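Local atomic coordinates of O-ureido-L-serine synthase (Streptomyces lavendulae, PDB entry 3X44), a protein that catalyses the pyridoxal-phosphate-dependent addition of hydroxyurea to O-acetyl-L-serine, giving O-ureido-L-serine on the route to the antibiotic D-cycloserine. Residues Thr65-Thr70 against Arg88-Met93. The protein carries 1 engineered substitution. Sequence-based numbering, arbitrary orientation.
Sequences TIVECT and RFVAVM. With PUS ((E)-O-(carbamoylamino)-N-({3-hydroxy-2-methyl-5-[(phosphonooxy)methyl]pyridin-4-yl}methylidene)-L-serine), chain C.
The F89 ring meets I66 at its edge, where CB of I66 lies in the ring plane, while one face takes the backbone N of A91, two residues on, 3.9 Å above the plane and offset toward the rim. With CG anti to the backbone N (chi1 178°), the ring reaches toward 65-70: CD1 of F89 comes to 3.9 Å from CG2 of I66, the side chains crossing at about a right angle. L78 and A79 of helix 73-85 also touch this ring. The R88 guanidinium has one water in plane at its edge; that water accepts from NH1 of R88 at 3.3 Å and lies 2.5 Å from OG1 of T65, bridging the two strand starts.

Five backbone hydrogen bonds join the strands in parallel register, their axes 17° apart. I66 N gives to R88 O at 2.7 Å, whereas E68 N to V90 O is longer, 3.3 Å, although its N-H...O angle of 156° matches that of V90 N to I66 O. On the face bearing T65, V67, V90 and V92, methyls pack: CG2 of V67 lies 4.1 Å from CG2 of V92. The buried E68 carboxylate turns away from 88-93; its OE1 accepts from C69 N through the anti lone pair and pairs with R139, and OE2 takes Q142 N, an arrangement that would probably stabilise its negative charge.

The pair forms the two strands of a beta-alpha-beta unit whose crossover is helix 73-85. T70, whose N gives the last cross-strand bond, also donates from OG1 to carboxylate OT of the bound O-ureido-L-serine aldimine at 2.6 Å, while accepting from the amides of G72 and G75. Strand pairing and these amides are consistent with OG1 being held to help orient the carboxylate, alongside ligand-binding S71 and Q142.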
loop_
_atom_site.group_PDB
_atom_site.type_symbol
_atom_site.label_atom_id
_atom_site.label_comp_id
_atom_site.label_asym_id
_atom_site.label_seq_id
_atom_site.Cartn_x
_atom_site.Cartn_y
_atom_site.Cartn_z
ATOM N N THR A 65 26.716 -4.886 -21.846
ATOM C CA THR A 65 26.281 -3.589 -22.352
ATOM C C THR A 65 24.943 -3.669 -23.092
ATOM O O THR A 65 24.749 -4.519 -23.957
ATOM C CB THR A 65 27.341 -2.989 -23.307
ATOM O OG1 THR A 65 28.529 -2.667 -22.569
ATOM C CG2 THR A 65 26.802 -1.731 -23.975
ATOM N N ILE A 66 24.031 -2.769 -22.746
ATOM C CA ILE A 66 22.712 -2.724 -23.367
ATOM C C ILE A 66 22.621 -1.491 -24.257
ATOM O O ILE A 66 23.019 -0.394 -23.855
ATOM C CB ILE A 66 21.589 -2.656 -22.294
ATOM C CG1 ILE A 66 21.583 -3.938 -21.459
ATOM C CG2 ILE A 66 20.234 -2.462 -22.959
ATOM C CD1 ILE A 66 21.312 -3.713 -19.992
ATOM N N VAL A 67 22.108 -1.676 -25.470
ATOM C CA VAL A 67 21.966 -0.568 -26.409
ATOM C C VAL A 67 20.536 -0.500 -26.920
ATOM O O VAL A 67 19.917 -1.531 -27.200
ATOM C CB VAL A 67 22.926 -0.706 -27.618
ATOM C CG1 VAL A 67 22.510 -1.880 -28.497
ATOM C CG2 VAL A 67 22.922 0.584 -28.428
ATOM N N GLU A 68 20.019 0.718 -27.043
ATOM C CA GLU A 68 18.650 0.914 -27.506
ATOM C C GLU A 68 18.425 2.287 -28.136
ATOM O O GLU A 68 19.022 3.281 -27.716
ATOM C CB GLU A 68 17.689 0.735 -26.333
ATOM C CG GLU A 68 16.239 1.005 -26.683
ATOM C CD GLU A 68 15.679 -0.042 -27.614
ATOM O OE1 GLU A 68 16.085 -0.066 -28.796
ATOM O OE2 GLU A 68 14.837 -0.844 -27.162
ATOM N N CYS A 69 17.584 2.331 -29.164
ATOM C CA CYS A 69 17.241 3.597 -29.812
ATOM C C CYS A 69 16.019 4.057 -29.033
ATOM O O CYS A 69 15.051 3.310 -28.898
ATOM C CB CYS A 69 16.863 3.400 -31.282
ATOM S SG CYS A 69 16.057 4.854 -31.982
ATOM N N THR A 70 16.056 5.278 -28.522
ATOM C CA THR A 70 14.954 5.760 -27.705
ATOM C C THR A 70 14.591 7.215 -27.981
ATOM O O THR A 70 15.401 7.962 -28.526
ATOM C CB THR A 70 15.340 5.623 -26.212
ATOM O OG1 THR A 70 14.335 6.210 -25.387
ATOM C CG2 THR A 70 16.663 6.339 -25.951
ATOM N N ARG A 88 26.017 -1.826 -18.330
ATOM C CA ARG A 88 26.484 -0.656 -19.057
ATOM C C ARG A 88 25.361 -0.377 -20.048
ATOM O O ARG A 88 24.750 -1.314 -20.564
ATOM C CB ARG A 88 27.791 -0.965 -19.800
ATOM C CG ARG A 88 29.037 -0.911 -18.919
ATOM C CD ARG A 88 30.049 -1.994 -19.300
ATOM N NE ARG A 88 31.303 -1.869 -18.557
ATOM C CZ ARG A 88 32.304 -2.745 -18.614
ATOM N NH1 ARG A 88 32.208 -3.824 -19.383
ATOM N NH2 ARG A 88 33.408 -2.542 -17.908
ATOM N N PHE A 89 25.075 0.895 -20.300
ATOM C CA PHE A 89 24.010 1.261 -21.223
ATOM C C PHE A 89 24.439 2.337 -22.224
ATOM O O PHE A 89 25.157 3.280 -21.878
ATOM C CB PHE A 89 22.773 1.746 -20.446
ATOM C CG PHE A 89 21.640 2.180 -21.336
ATOM C CD1 PHE A 89 21.023 1.268 -22.191
ATOM C CD2 PHE A 89 21.228 3.508 -21.365
ATOM C CE1 PHE A 89 20.020 1.667 -23.069
ATOM C CE2 PHE A 89 20.225 3.926 -22.237
ATOM C CZ PHE A 89 19.619 3.003 -23.094
ATOM N N VAL A 90 23.987 2.185 -23.465
ATOM C CA VAL A 90 24.296 3.124 -24.537
ATOM C C VAL A 90 22.995 3.517 -25.217
ATOM O O VAL A 90 22.324 2.670 -25.806
ATOM C CB VAL A 90 25.192 2.487 -25.624
ATOM C CG1 VAL A 90 25.583 3.543 -26.653
ATOM C CG2 VAL A 90 26.415 1.857 -25.001
ATOM N N ALA A 91 22.644 4.797 -25.146
ATOM C CA ALA A 91 21.413 5.279 -25.760
ATOM C C ALA A 91 21.659 5.838 -27.159
ATOM O O ALA A 91 22.642 6.536 -27.391
ATOM C CB ALA A 91 20.778 6.348 -24.883
ATOM N N VAL A 92 20.762 5.504 -28.082
ATOM C CA VAL A 92 20.819 5.979 -29.461
ATOM C C VAL A 92 19.587 6.868 -29.552
ATOM O O VAL A 92 18.471 6.370 -29.617
ATOM C CB VAL A 92 20.681 4.819 -30.466
ATOM C CG1 VAL A 92 20.429 5.371 -31.861
ATOM C CG2 VAL A 92 21.943 3.969 -30.451
ATOM N N MET A 93 19.791 8.181 -29.558
ATOM C CA MET A 93 18.668 9.111 -29.566
ATOM C C MET A 93 18.732 10.239 -30.587
ATOM O O MET A 93 19.795 10.792 -30.851
ATOM C CB MET A 93 18.525 9.705 -28.159
ATOM C CG MET A 93 17.301 10.564 -27.947
ATOM S SD MET A 93 17.090 10.920 -26.191
ATOM C CE MET A 93 18.687 11.664 -25.779
HETATM N N PUS C . 8.812 6.212 -25.092
HETATM C CA PUS C . 9.753 5.185 -25.697
HETATM C CB PUS C . 9.463 4.964 -27.224
HETATM O OG PUS C . 9.617 6.256 -27.967
HETATM N ND PUS C . 10.086 6.029 -29.315
HETATM C CE PUS C . 9.362 6.486 -30.361
HETATM N NZ2 PUS C . 8.060 6.787 -30.203
HETATM O OZ1 PUS C . 9.874 6.622 -31.426
HETATM C C PUS C . 11.206 5.676 -25.512
HETATM O O PUS C . 11.451 6.478 -24.655
HETATM O OT PUS C . 12.088 5.255 -26.222
HETATM C C2 PUS C . 6.032 9.294 -23.495
HETATM C C3 PUS C . 7.004 8.256 -23.885
HETATM C C4 PUS C . 6.518 7.048 -24.561
HETATM C C5 PUS C . 5.077 6.903 -24.800
HETATM C C6 PUS C . 4.184 7.988 -24.364
HETATM C C2A PUS C . 6.498 10.563 -22.839
HETATM C C4A PUS C . 7.481 6.042 -25.151
HETATM C C5A PUS C . 4.504 5.673 -25.486
HETATM N N1 PUS C . 4.688 9.114 -23.750
HETATM O O3 PUS C . 8.305 8.394 -23.567
HETATM O O1P PUS C . 5.913 2.992 -25.852
HETATM O O2P PUS C . 4.267 2.145 -24.382
HETATM O O3P PUS C . 3.609 3.202 -26.407
HETATM O O4P PUS C . 4.538 4.514 -24.588
HETATM P P PUS C . 4.584 3.212 -25.315
HETATM O O HOH W 1 30.022 -4.455 -21.732
#